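Local coordinates for protein rRNA N-glycosidase (Bougainvillea spectabilis, PDB 3CTK) that belongs to the ribosome-inactivating proteins, a toxin family best known from plants, which combine a mixed beta sheet with a largely helical remainder, at residues Y70-Y74 with V85-P91; K45-V50 with V62-T67; V31-V36 with I205-S209. All blocks are in the same frame, centred on the assembly; numbering follows the deposited sequence. Where two conformers were deposited one is given.

Contact 1. Residues Y70-Y74 with V85-P91; sequences YVVGY and VFLDKVP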
ATOM      1  N   TYR A  70       2.996  -0.603   5.627  1.00  7.75           N
ATOM      2  CA  TYR A  70       3.747   0.539   5.102  1.00  7.02           C
ATOM      3  C   TYR A  70       4.839   0.069   4.144  1.00  7.51           C
ATOM      4  O   TYR A  70       5.571  -0.869   4.451  1.00  5.58           O
ATOM      5  CB  TYR A  70       4.464   1.307   6.219  1.00  9.14           C
ATOM      6  CG  TYR A  70       3.621   2.177   7.121  1.00 12.42           C
ATOM      7  CD1 TYR A  70       4.233   3.045   8.030  1.00 13.90           C
ATOM      8  CD2 TYR A  70       2.229   2.130   7.090  1.00 12.33           C
ATOM      9  CE1 TYR A  70       3.485   3.841   8.884  1.00 16.01           C
ATOM     10  CE2 TYR A  70       1.465   2.927   7.948  1.00 15.50           C
ATOM     11  CZ  TYR A  70       2.104   3.779   8.841  1.00 16.67           C
ATOM     12  OH  TYR A  70       1.370   4.565   9.697  1.00 19.62           O
ATOM     13  N   VAL A  71       4.953   0.718   2.991  1.00  5.87           N
ATOM     14  CA  VAL A  71       6.024   0.386   2.060  1.00  5.04           C
ATOM     15  C   VAL A  71       7.235   1.093   2.671  1.00  5.25           C
ATOM     16  O   VAL A  71       7.139   2.263   3.048  1.00  4.72           O
ATOM     17  CB  VAL A  71       5.740   0.945   0.646  1.00  6.83           C
ATOM     18  CG1 VAL A  71       7.017   0.929  -0.196  1.00  7.06           C
ATOM     19  CG2 VAL A  71       4.668   0.102  -0.035  1.00  5.66           C
ATOM     20  N   VAL A  72       8.358   0.393   2.800  1.00  4.50           N
ATOM     21  CA  VAL A  72       9.551   0.998   3.393  1.00  4.13           C
ATOM     22  C   VAL A  72      10.685   1.220   2.390  1.00  4.49           C
ATOM     23  O   VAL A  72      11.625   1.968   2.662  1.00  4.16           O
ATOM     24  CB  VAL A  72      10.086   0.150   4.579  1.00  4.10           C
ATOM     25  CG1 VAL A  72       9.057   0.113   5.700  1.00  5.98           C
ATOM     26  CG2 VAL A  72      10.412  -1.259   4.114  1.00  4.30           C
ATOM     27  N   GLY A  73      10.586   0.579   1.228  1.00  3.58           N
ATOM     28  CA  GLY A  73      11.618   0.733   0.217  1.00  2.52           C
ATOM     29  C   GLY A  73      11.488  -0.321  -0.859  1.00  3.17           C
ATOM     30  O   GLY A  73      10.517  -1.077  -0.880  1.00  3.78           O
ATOM     31  N   TYR A  74      12.457  -0.372  -1.764  1.00  2.67           N
ATOM     32  CA  TYR A  74      12.429  -1.355  -2.837  1.00  2.93           C
ATOM     33  C   TYR A  74      13.830  -1.643  -3.333  1.00  5.27           C
ATOM     34  O   TYR A  74      14.783  -0.943  -2.990  1.00  6.81           O
ATOM     35  CB  TYR A  74      11.583  -0.850  -4.013  1.00  3.25           C
ATOM     36  CG  TYR A  74      12.114   0.416  -4.658  1.00  4.19           C
ATOM     37  CD1 TYR A  74      11.742   1.674  -4.182  1.00  4.73           C
ATOM     38  CD2 TYR A  74      13.015   0.356  -5.727  1.00  4.16           C
ATOM     39  CE1 TYR A  74      12.252   2.842  -4.750  1.00  5.55           C
ATOM     40  CE2 TYR A  74      13.534   1.521  -6.302  1.00  6.57           C
ATOM     41  CZ  TYR A  74      13.147   2.758  -5.808  1.00  6.61           C
ATOM     42  OH  TYR A  74      13.663   3.911  -6.361  1.00  6.59           O
ATOM     43  N   VAL A  85      16.789   0.935  -2.185  1.00  3.25           N
ATOM     44  CA  VAL A  85      16.358   2.311  -2.013  1.00  3.33           C
ATOM     45  C   VAL A  85      15.370   2.352  -0.857  1.00  5.34           C
ATOM     46  O   VAL A  85      14.335   1.679  -0.885  1.00  5.83           O
ATOM     47  CB  VAL A  85      15.682   2.836  -3.300  1.00  2.92           C
ATOM     48  CG1 VAL A  85      15.247   4.285  -3.122  1.00  4.72           C
ATOM     49  CG2 VAL A  85      16.650   2.701  -4.473  1.00  4.41           C
ATOM     50  N   PHE A  86      15.691   3.140   0.164  1.00  4.99           N
ATOM     51  CA  PHE A  86      14.823   3.240   1.331  1.00  5.62           C
ATOM     52  C   PHE A  86      14.266   4.634   1.553  1.00  5.18           C
ATOM     53  O   PHE A  86      14.931   5.632   1.290  1.00  6.09           O
ATOM     54  CB  PHE A  86      15.577   2.848   2.605  1.00  5.42           C
ATOM     55  CG  PHE A  86      16.026   1.415   2.642  1.00  6.06           C
ATOM     56  CD1 PHE A  86      17.351   1.083   2.379  1.00  5.18           C
ATOM     57  CD2 PHE A  86      15.130   0.400   2.977  1.00  5.90           C
ATOM     58  CE1 PHE A  86      17.782  -0.240   2.453  1.00  6.57           C
ATOM     59  CE2 PHE A  86      15.550  -0.928   3.052  1.00  6.29           C
ATOM     60  CZ  PHE A  86      16.879  -1.247   2.791  1.00  6.49           C
ATOM     61  N   LEU A  87      13.039   4.689   2.054  1.00  5.18           N
ATOM     62  CA  LEU A  87      12.416   5.960   2.383  1.00  5.32           C
ATOM     63  C   LEU A  87      13.080   6.379   3.691  1.00  6.46           C
ATOM     64  O   LEU A  87      13.643   5.541   4.398  1.00  6.30           O
ATOM     65  CB  LEU A  87      10.911   5.771   2.598  1.00  6.27           C
ATOM     66  CG  LEU A  87      10.078   5.588   1.332  1.00  6.27           C
ATOM     67  CD1 LEU A  87       8.743   4.932   1.669  1.00  5.99           C
ATOM     68  CD2 LEU A  87       9.875   6.950   0.675  1.00  7.13           C
ATOM     69  N   ASP A  88      13.034   7.666   4.013  1.00  5.11           N
ATOM     70  CA  ASP A  88      13.632   8.134   5.255  1.00  8.22           C
ATOM     71  C   ASP A  88      12.692   7.782   6.406  1.00  8.89           C
ATOM     72  O   ASP A  88      11.494   7.568   6.203  1.00  7.55           O
ATOM     73  CB  ASP A  88      13.858   9.654   5.186  1.00  9.39           C
ATOM     74  CG  ASP A  88      14.652  10.191   6.372  1.00 12.15           C
ATOM     75  OD1 ASP A  88      15.533   9.470   6.893  1.00 12.08           O
ATOM     76  OD2 ASP A  88      14.408  11.351   6.769  1.00 13.45           O
ATOM     77  N   LYS A  89      13.248   7.683   7.608  1.00  9.73           N
ATOM     78  CA  LYS A  89      12.462   7.392   8.805  1.00 10.92           C
ATOM     79  C   LYS A  89      11.795   6.016   8.877  1.00 10.74           C
ATOM     80  O   LYS A  89      10.763   5.869   9.533  1.00 11.71           O
ATOM     81  CB  LYS A  89      11.388   8.468   8.990  1.00 14.69           C
ATOM     82  CG  LYS A  89      11.891   9.896   8.839  1.00 16.97           C
ATOM     83  CD  LYS A  89      13.002  10.219   9.825  1.00 20.79           C
ATOM     84  CE  LYS A  89      13.440  11.674   9.687  1.00 22.61           C
ATOM     85  NZ  LYS A  89      14.579  12.003  10.590  1.00 25.99           N
ATOM     86  N   VAL A  90      12.358   5.014   8.210  1.00  8.43           N
ATOM     87  CA  VAL A  90      11.782   3.675   8.281  1.00  8.20           C
ATOM     88  C   VAL A  90      12.404   2.955   9.481  1.00 10.04           C
ATOM     89  O   VAL A  90      13.428   3.392  10.012  1.00  8.71           O
ATOM     90  CB  VAL A  90      12.043   2.865   6.982  1.00  7.91           C
ATOM     91  CG1 VAL A  90      11.317   3.519   5.813  1.00  7.72           C
ATOM     92  CG2 VAL A  90      13.537   2.772   6.706  1.00  7.17           C
ATOM     93  N   PRO A  91      11.787   1.852   9.935  1.00 10.29           N
ATOM     94  CA  PRO A  91      12.334   1.119  11.083  1.00 10.23           C
ATOM     95  C   PRO A  91      13.790   0.717  10.862  1.00 10.02           C
ATOM     96  O   PRO A  91      14.188   0.396   9.743  1.00  8.82           O
ATOM     97  CB  PRO A  91      11.419  -0.099  11.183  1.00 10.51           C
ATOM     98  CG  PRO A  91      10.110   0.419  10.666  1.00 11.54           C
ATOM     99  CD  PRO A  91      10.535   1.232   9.462  1.00  9.57           C
TER
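Tyr74 and Val85 form an antiparallel hydrogen-bonded pair, with Tyr74 N to Val85 O and Val85 N to Tyr74 O both 2.9 Å, next to the non-hydrogen-bonded pair Gly73 and Phe86. A third bond, Leu87 N to Val72 O at 3.1 Å, extends the pairing before the chains part, and the strand directions make an angle of 139°. Gly73 lets the chains come close: its CA lies 3.1 Å from Val85 O. On the face of Tyr74 and Val85, the valine presses CB over the phenol ring in a CH-pi contact, 3.8 Å from the ring centroid. Tyr74 CG is wedged between its own N and carbonyl carbon (chi1 62°), which lays the ring alongside Val85, both methyls near CZ and OH. Leu87 CD1 reaches Val71 O at 3.4 Å. Past the strand, Val90 turns back so that its CG1 packs on Val72 CB at 3.8 Å, and Pro91 touches Val72 from the N-cap of helix 92-97. This hairpin lies in the central mixed sheet between strands 59-65 and 105-108; helix 149-168 covers Val71 and Tyr74, with Phe155 edge-to-face on the tyrosine.

Contact 2. Residues K45-V50 with V62-T67; sequences KRFVLV and VAIDVT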
ATOM      1  N   LYS A  45      10.093 -12.091  10.339  1.00 14.15           N
ATOM      2  CA  LYS A  45       8.794 -12.206   9.685  1.00 13.68           C
ATOM      3  C   LYS A  45       8.155 -10.828   9.561  1.00 10.83           C
ATOM      4  O   LYS A  45       6.971 -10.700   9.230  1.00  9.28           O
ATOM      5  CB  LYS A  45       7.875 -13.122  10.494  1.00 16.34           C
ATOM      6  CG  LYS A  45       8.355 -14.568  10.575  1.00 20.44           C
ATOM      7  CD  LYS A  45       7.345 -15.455  11.290  1.00 25.09           C
ATOM      8  CE  LYS A  45       7.172 -15.044  12.744  1.00 28.44           C
ATOM      9  NZ  LYS A  45       6.264 -15.970  13.481  1.00 32.97           N
ATOM     10  N   ARG A  46       8.965  -9.804   9.806  1.00  8.67           N
ATOM     11  CA  ARG A  46       8.525  -8.418   9.783  1.00  7.56           C
ATOM     12  C   ARG A  46       8.131  -7.854   8.418  1.00  6.60           C
ATOM     13  O   ARG A  46       7.333  -6.920   8.351  1.00  4.48           O
ATOM     14  CB  ARG A  46       9.614  -7.542  10.419  1.00  7.99           C
ATOM     15  CG  ARG A  46       9.287  -6.054  10.548  1.00  8.23           C
ATOM     16  CD  ARG A  46       8.067  -5.787  11.431  1.00  8.75           C
ATOM     17  NE  ARG A  46       7.826  -4.353  11.571  1.00  8.76           N
ATOM     18  CZ  ARG A  46       8.502  -3.556  12.394  1.00  8.92           C
ATOM     19  NH1 ARG A  46       9.458  -4.053  13.170  1.00  7.13           N
ATOM     20  NH2 ARG A  46       8.243  -2.256  12.420  1.00  7.61           N
ATOM     21  N   PHE A  47       8.669  -8.409   7.335  1.00  7.09           N
ATOM     22  CA  PHE A  47       8.349  -7.888   6.006  1.00  7.13           C
ATOM     23  C   PHE A  47       7.861  -8.908   4.992  1.00  8.43           C
ATOM     24  O   PHE A  47       8.144 -10.100   5.096  1.00  8.47           O
ATOM     25  CB  PHE A  47       9.571  -7.183   5.395  1.00  7.87           C
ATOM     26  CG  PHE A  47      10.153  -6.104   6.257  1.00  8.39           C
ATOM     27  CD1 PHE A  47      11.289  -6.346   7.024  1.00  7.41           C
ATOM     28  CD2 PHE A  47       9.554  -4.851   6.318  1.00  7.81           C
ATOM     29  CE1 PHE A  47      11.819  -5.352   7.845  1.00  7.28           C
ATOM     30  CE2 PHE A  47      10.075  -3.852   7.135  1.00  7.43           C
ATOM     31  CZ  PHE A  47      11.212  -4.103   7.901  1.00  7.22           C
ATOM     32  N   VAL A  48       7.110  -8.420   4.008  1.00  6.86           N
ATOM     33  CA  VAL A  48       6.639  -9.255   2.914  1.00  7.28           C
ATOM     34  C   VAL A  48       7.145  -8.530   1.675  1.00  7.27           C
ATOM     35  O   VAL A  48       7.120  -7.301   1.616  1.00  6.75           O
ATOM     36  CB  VAL A  48       5.090  -9.372   2.866  1.00  6.48           C
ATOM     37  CG1 VAL A  48       4.450  -8.000   2.787  1.00  8.18           C
ATOM     38  CG2 VAL A  48       4.676 -10.223   1.666  1.00  9.72           C
ATOM     39  N   LEU A  49       7.633  -9.285   0.698  1.00  6.43           N
ATOM     40  CA  LEU A  49       8.159  -8.687  -0.518  1.00  6.99           C
ATOM     41  C   LEU A  49       7.169  -8.813  -1.672  1.00  6.88           C
ATOM     42  O   LEU A  49       6.545  -9.858  -1.864  1.00  5.53           O
ATOM     43  CB  LEU A  49       9.493  -9.349  -0.881  1.00  8.83           C
ATOM     44  CG  LEU A  49      10.524  -9.345   0.256  1.00 10.34           C
ATOM     45  CD1 LEU A  49      11.754 -10.153  -0.136  1.00  9.74           C
ATOM     46  CD2 LEU A  49      10.906  -7.910   0.587  1.00 13.00           C
ATOM     47  N   VAL A  50       7.026  -7.734  -2.434  1.00  7.07           N
ATOM     48  CA  VAL A  50       6.116  -7.700  -3.571  1.00  8.22           C
ATOM     49  C   VAL A  50       6.921  -7.470  -4.848  1.00  8.24           C
ATOM     50  O   VAL A  50       7.437  -6.378  -5.077  1.00  7.29           O
ATOM     51  CB  VAL A  50       5.077  -6.567  -3.408  1.00  9.78           C
ATOM     52  CG1 VAL A  50       4.193  -6.473  -4.649  1.00 10.94           C
ATOM     53  CG2 VAL A  50       4.225  -6.826  -2.172  1.00 11.33           C
ATOM     54  N   VAL A  62       9.400  -4.616  -3.925  1.00  4.81           N
ATOM     55  CA  VAL A  62       8.939  -3.665  -2.916  1.00  4.68           C
ATOM     56  C   VAL A  62       8.744  -4.322  -1.551  1.00  5.64           C
ATOM     57  O   VAL A  62       8.066  -5.341  -1.432  1.00  6.79           O
ATOM     58  CB  VAL A  62       7.612  -3.022  -3.371  1.00  4.55           C
ATOM     59  CG1 VAL A  62       7.181  -1.939  -2.387  1.00  5.05           C
ATOM     60  CG2 VAL A  62       7.777  -2.444  -4.773  1.00  2.51           C
ATOM     61  N   ALA A  63       9.332  -3.725  -0.520  1.00  4.33           N
ATOM     62  CA  ALA A  63       9.225  -4.259   0.835  1.00  3.66           C
ATOM     63  C   ALA A  63       8.109  -3.584   1.621  1.00  4.02           C
ATOM     64  O   ALA A  63       8.025  -2.357   1.665  1.00  4.09           O
ATOM     65  CB  ALA A  63      10.551  -4.083   1.567  1.00  4.38           C
ATOM     66  N   ILE A  64       7.261  -4.399   2.245  1.00  3.97           N
ATOM     67  CA  ILE A  64       6.142  -3.898   3.038  1.00  3.77           C
ATOM     68  C   ILE A  64       6.207  -4.412   4.479  1.00  4.23           C
ATOM     69  O   ILE A  64       6.407  -5.602   4.717  1.00  3.68           O
ATOM     70  CB  ILE A  64       4.792  -4.324   2.408  1.00  4.42           C
ATOM     71  CG1 ILE A  64       4.615  -3.628   1.054  1.00  6.41           C
ATOM     72  CG2 ILE A  64       3.631  -3.991   3.354  1.00  3.80           C
ATOM     73  CD1 ILE A  64       3.340  -4.009   0.322  1.00  7.15           C
ATOM     74  N   ASP A  65       6.044  -3.496   5.428  1.00  3.69           N
ATOM     75  CA  ASP A  65       6.057  -3.800   6.861  1.00  4.49           C
ATOM     76  C   ASP A  65       4.713  -4.474   7.154  1.00  4.96           C
ATOM     77  O   ASP A  65       3.669  -3.850   6.993  1.00  4.42           O
ATOM     78  CB  ASP A  65       6.169  -2.485   7.644  1.00  5.43           C
ATOM     79  CG  ASP A  65       6.368  -2.692   9.135  1.00  5.46           C
ATOM     80  OD1 ASP A  65       5.840  -3.679   9.681  1.00  7.94           O
ATOM     81  OD2 ASP A  65       7.040  -1.850   9.765  1.00  7.25           O
ATOM     82  N   VAL A  66       4.726  -5.732   7.591  1.00  5.26           N
ATOM     83  CA  VAL A  66       3.464  -6.430   7.838  1.00  5.83           C
ATOM     84  C   VAL A  66       2.658  -5.921   9.020  1.00  5.96           C
ATOM     85  O   VAL A  66       1.461  -6.205   9.123  1.00  6.97           O
ATOM     86  CB  VAL A  66       3.667  -7.956   8.023  1.00  5.04           C
ATOM     87  CG1 VAL A  66       4.401  -8.532   6.818  1.00  5.81           C
ATOM     88  CG2 VAL A  66       4.415  -8.239   9.327  1.00  6.43           C
ATOM     89  N   THR A  67       3.286  -5.168   9.913  1.00  5.77           N
ATOM     90  CA  THR A  67       2.554  -4.668  11.074  1.00  6.66           C
ATOM     91  C   THR A  67       1.601  -3.530  10.720  1.00  6.86           C
ATOM     92  O   THR A  67       0.536  -3.397  11.327  1.00  8.12           O
ATOM     93  CB  THR A  67       3.516  -4.192  12.197  1.00  5.58           C
ATOM     94  OG1 THR A  67       4.241  -3.036  11.760  1.00  7.39           O
ATOM     95  CG2 THR A  67       4.501  -5.300  12.561  1.00  6.32           C
TER
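Arg46 leaves its backbone with CG opposite N (chi1 -177°) and then bends at chi2 (61°), which brings its guanidinium to Asp65, whose own carboxylate carbon is likewise turned away from its N (chi1 -173°). The arginine forms a side-on salt bridge through two nitrogens: NE meets Asp65 OD1 at 2.8 Å in the guanidinium plane but from above the carboxylate, while NH2 reaches Asp65 OD2 at 2.9 Å on its syn side through a less straight bond. Asp65 OD1 also accepts from Thr67 OG1 (2.7 Å) and from Thr67 N (3.0 Å), the latter closing an Asx turn. Three donors thus hold this oxygen and fix the carboxylate's rotation, and the charge of Arg46, together with the neutral Thr67 donors, would probably favour the ionised form. From this end the backbones pair antiparallel: Val48 with Ile64 and Val50 with Val62 each exchange two hydrogen bonds, and Val66 N to Arg46 O adds one beyond the strand ends. Val48 CG1 packs on Ile64 CB at 3.7 Å, the two side chains side by side, and Val50 CG2 meets Ile64 CD1 on the same face. The other face carries Phe47, Leu49, Ala63 and Asp65; there Leu49 CD2 lies 4.0 Å from Ala63 CB, and the edge of the Phe47 ring approaches Ile64 O. This hairpin of the mixed sheet runs between strands 3-7 and 70-78. Helix 14-25 packs on the face of Val48 and Val50 through Leu21 and Phe17, and helix 92-97 reaches Phe47 through Val93 and Ala94.

Contact 3. Residues V31-V36 with I205-S209; sequences VCQLPV and IHKSS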
ATOM      1  N   VAL A  31     -11.357  -9.805  13.982  1.00  7.69           N
ATOM      2  CA  VAL A  31     -12.331  -9.044  14.754  1.00  6.76           C
ATOM      3  C   VAL A  31     -13.496  -8.768  13.809  1.00  6.44           C
ATOM      4  O   VAL A  31     -13.295  -8.356  12.665  1.00  6.12           O
ATOM      5  CB  VAL A  31     -11.737  -7.714  15.294  1.00  7.87           C
ATOM      6  CG1 VAL A  31     -11.439  -6.756  14.156  1.00 11.34           C
ATOM      7  CG2 VAL A  31     -12.703  -7.083  16.280  1.00  9.81           C
ATOM      8  N   CYS A  32     -14.709  -9.021  14.290  1.00  5.94           N
ATOM      9  CA  CYS A  32     -15.915  -8.841  13.489  1.00  7.10           C
ATOM     10  C   CYS A  32     -15.772  -9.533  12.125  1.00  7.78           C
ATOM     11  O   CYS A  32     -16.159  -8.988  11.085  1.00  6.76           O
ATOM     12  CB  CYS A  32     -16.231  -7.349  13.307  1.00  9.42           C
ATOM     13  SG  CYS A  32     -16.523  -6.422  14.859  1.00 12.90           S
ATOM     14  N   GLN A  33     -15.204 -10.739  12.150  1.00  6.93           N
ATOM     15  CA  GLN A  33     -15.011 -11.549  10.947  1.00  8.53           C
ATOM     16  C   GLN A  33     -14.117 -10.917   9.881  1.00  7.51           C
ATOM     17  O   GLN A  33     -14.261 -11.214   8.693  1.00  8.62           O
ATOM     18  CB  GLN A  33     -16.369 -11.891  10.330  1.00 12.87           C
ATOM     19  CG  GLN A  33     -17.245 -12.749  11.220  1.00 18.74           C
ATOM     20  CD  GLN A  33     -18.619 -12.986  10.624  1.00 19.87           C
ATOM     21  OE1 GLN A  33     -19.426 -12.063  10.498  1.00 25.00           O
ATOM     22  NE2 GLN A  33     -18.888 -14.226  10.248  1.00 23.36           N
ATOM     23  N   LEU A  34     -13.202 -10.055  10.312  1.00  6.55           N
ATOM     24  CA  LEU A  34     -12.272  -9.383   9.406  1.00  5.49           C
ATOM     25  C   LEU A  34     -10.828  -9.647   9.839  1.00  6.06           C
ATOM     26  O   LEU A  34     -10.543  -9.789  11.030  1.00  6.31           O
ATOM     27  CB  LEU A  34     -12.526  -7.871   9.414  1.00  7.03           C
ATOM     28  CG  LEU A  34     -13.845  -7.367   8.829  1.00  7.70           C
ATOM     29  CD1 LEU A  34     -14.025  -5.894   9.179  1.00  6.95           C
ATOM     30  CD2 LEU A  34     -13.844  -7.560   7.321  1.00  7.04           C
ATOM     31  N   PRO A  35      -9.901  -9.729   8.872  1.00  6.04           N
ATOM     32  CA  PRO A  35      -8.481  -9.971   9.147  1.00  6.27           C
ATOM     33  C   PRO A  35      -7.896  -8.765   9.889  1.00  6.40           C
ATOM     34  O   PRO A  35      -8.402  -7.648   9.756  1.00  5.41           O
ATOM     35  CB  PRO A  35      -7.877 -10.133   7.749  1.00  8.68           C
ATOM     36  CG  PRO A  35      -9.059 -10.527   6.895  1.00 10.46           C
ATOM     37  CD  PRO A  35     -10.139  -9.642   7.424  1.00  5.37           C
ATOM     38  N   VAL A  36      -6.840  -8.995  10.668  1.00  4.63           N
ATOM     39  CA  VAL A  36      -6.193  -7.932  11.435  1.00  5.00           C
ATOM     40  C   VAL A  36      -4.677  -8.142  11.417  1.00  5.50           C
ATOM     41  O   VAL A  36      -4.207  -9.282  11.443  1.00  6.48           O
ATOM     42  CB  VAL A  36      -6.681  -7.944  12.915  1.00  5.21           C
ATOM     43  CG1 VAL A  36      -6.018  -6.814  13.700  1.00  7.07           C
ATOM     44  CG2 VAL A  36      -8.198  -7.822  12.968  1.00  4.64           C
ATOM     45  N   ILE A 205     -13.817  -0.187  14.625  1.00  4.83           N
ATOM     46  CA  ILE A 205     -14.355  -1.533  14.492  1.00  5.43           C
ATOM     47  C   ILE A 205     -13.937  -2.375  15.692  1.00  5.24           C
ATOM     48  O   ILE A 205     -14.729  -3.157  16.211  1.00  4.48           O
ATOM     49  CB  ILE A 205     -13.900  -2.178  13.161  1.00  6.80           C
ATOM     50  CG1 ILE A 205     -14.504  -1.381  11.996  1.00  7.04           C
ATOM     51  CG2 ILE A 205     -14.356  -3.646  13.095  1.00  6.29           C
ATOM     52  CD1 ILE A 205     -14.074  -1.838  10.608  1.00  6.10           C
ATOM     53  N   HIS A 206     -12.700  -2.205  16.152  1.00  5.21           N
ATOM     54  CA  HIS A 206     -12.237  -2.955  17.318  1.00  6.17           C
ATOM     55  C   HIS A 206     -13.064  -2.599  18.549  1.00  5.60           C
ATOM     56  O   HIS A 206     -13.415  -3.466  19.351  1.00  5.82           O
ATOM     57  CB  HIS A 206     -10.769  -2.655  17.611  1.00  6.69           C
ATOM     58  CG  HIS A 206      -9.815  -3.528  16.859  1.00  7.13           C
ATOM     59  ND1 HIS A 206      -8.998  -3.053  15.856  1.00  9.90           N
ATOM     60  CD2 HIS A 206      -9.535  -4.846  16.982  1.00  7.05           C
ATOM     61  CE1 HIS A 206      -8.253  -4.042  15.395  1.00  7.53           C
ATOM     62  NE2 HIS A 206      -8.558  -5.139  16.062  1.00 10.40           N
ATOM     63  N   LYS A 207     -13.367  -1.317  18.701  1.00  6.20           N
ATOM     64  CA  LYS A 207     -14.144  -0.857  19.847  1.00  7.26           C
ATOM     65  C   LYS A 207     -15.567  -1.416  19.833  1.00  7.29           C
ATOM     66  O   LYS A 207     -16.174  -1.605  20.887  1.00  7.29           O
ATOM     67  CB  LYS A 207     -14.188   0.676  19.870  1.00  9.20           C
ATOM     68  CG  LYS A 207     -14.911   1.254  21.079  1.00 14.09           C
ATOM     69  CD  LYS A 207     -14.966   2.776  21.027  1.00 17.66           C
ATOM     70  CE  LYS A 207     -15.751   3.331  22.204  1.00 21.81           C
ATOM     71  NZ  LYS A 207     -15.927   4.808  22.113  1.00 24.47           N
ATOM     72  N   SER A 208     -16.091  -1.687  18.642  1.00  6.63           N
ATOM     73  CA  SER A 208     -17.448  -2.212  18.504  1.00  6.17           C
ATOM     74  C   SER A 208     -17.538  -3.698  18.846  1.00  5.98           C
ATOM     75  O   SER A 208     -18.628  -4.220  19.062  1.00  5.18           O
ATOM     76  CB  SER A 208     -17.965  -2.010  17.076  1.00  7.81           C
ATOM     77  OG  SER A 208     -17.426  -2.978  16.186  1.00  9.14           O
ATOM     78  N   SER A 209     -16.394  -4.374  18.881  1.00  7.14           N
ATOM     79  CA  SER A 209     -16.368  -5.801  19.187  1.00  8.01           C
ATOM     80  C   SER A 209     -16.658  -6.009  20.669  1.00  9.44           C
ATOM     81  O   SER A 209     -16.299  -5.171  21.503  1.00 10.68           O
ATOM     82  CB  SER A 209     -15.004  -6.401  18.824  0.50  7.63           C
ATOM     83  OG  SER A 209     -13.973  -5.883  19.646  0.50  7.31           O
TER
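Ile205 O, near the end of helix 198-208, takes a hydrogen bond from Ser208 OG at 2.7 Å and weak ones from Ser208 N and Ser209 N. The hydroxyl is thereby held against the helix, and it lies 3.8 Å from Cys32 SG, a van der Waals approach. The same sulfur rests on Ile205 CG2 at 3.9 Å; Cys32 SG is joined to Cys212 SG, so the disulfide ties the 31-36 loop covalently to the chain just beyond the helix. Cys32 and Gln33 are the central residues of a type I' turn, closed by Leu34 N to Val31 O at 2.9 Å and Val31 N to Leu34 O at 3.1 Å. The turn places Val31 over the His206 imidazole: CG1, lodged between backbone N and carbonyl carbon (chi1 67°), lies 4.1 Å from the ring centroid in a CH-pi contact over one face. Val36 CG1 comes at the edge of that ring instead, in its plane, 3.9 Å from NE2. At the ring's other nitrogen, ND1 bonds weakly to Ser202 O one helical turn back. Leu34 CD1 and Ile205 CD1 add a looser contact at 4.3 Å. The contact is apolar packing of a loop on a helix end, in which the segment between helix 14-25 and strand 47-53 lies against helix 198-208, with Leu244 of the C-terminal region touching both Val31 and Ile205.

How the contacts relate
Contacts 1 and 2 are successive hairpins of one sheet, their centres 11 Å apart, and meet where strand 59-65 pairs with strand 70-78. Tyr70 O to Asp65 N (2.8 Å) and Gly73 O to Ala63 N (2.9 Å) are probable hydrogen bonds at that seam, Val71 CG1 packs on Val62 CG1 at 3.6 Å, and Pro91 CG lies 3.7 Å from Arg46 NH2. Contact 3 stands apart, with its centre about 28 Å from that of contact 1 and 23 Å from that of contact 2. Its nearest atoms come within about 7 Å of contact 2 without touching. In sequence it encloses both hairpins, closing a long loop from before the second sheet strand to helix 198-208.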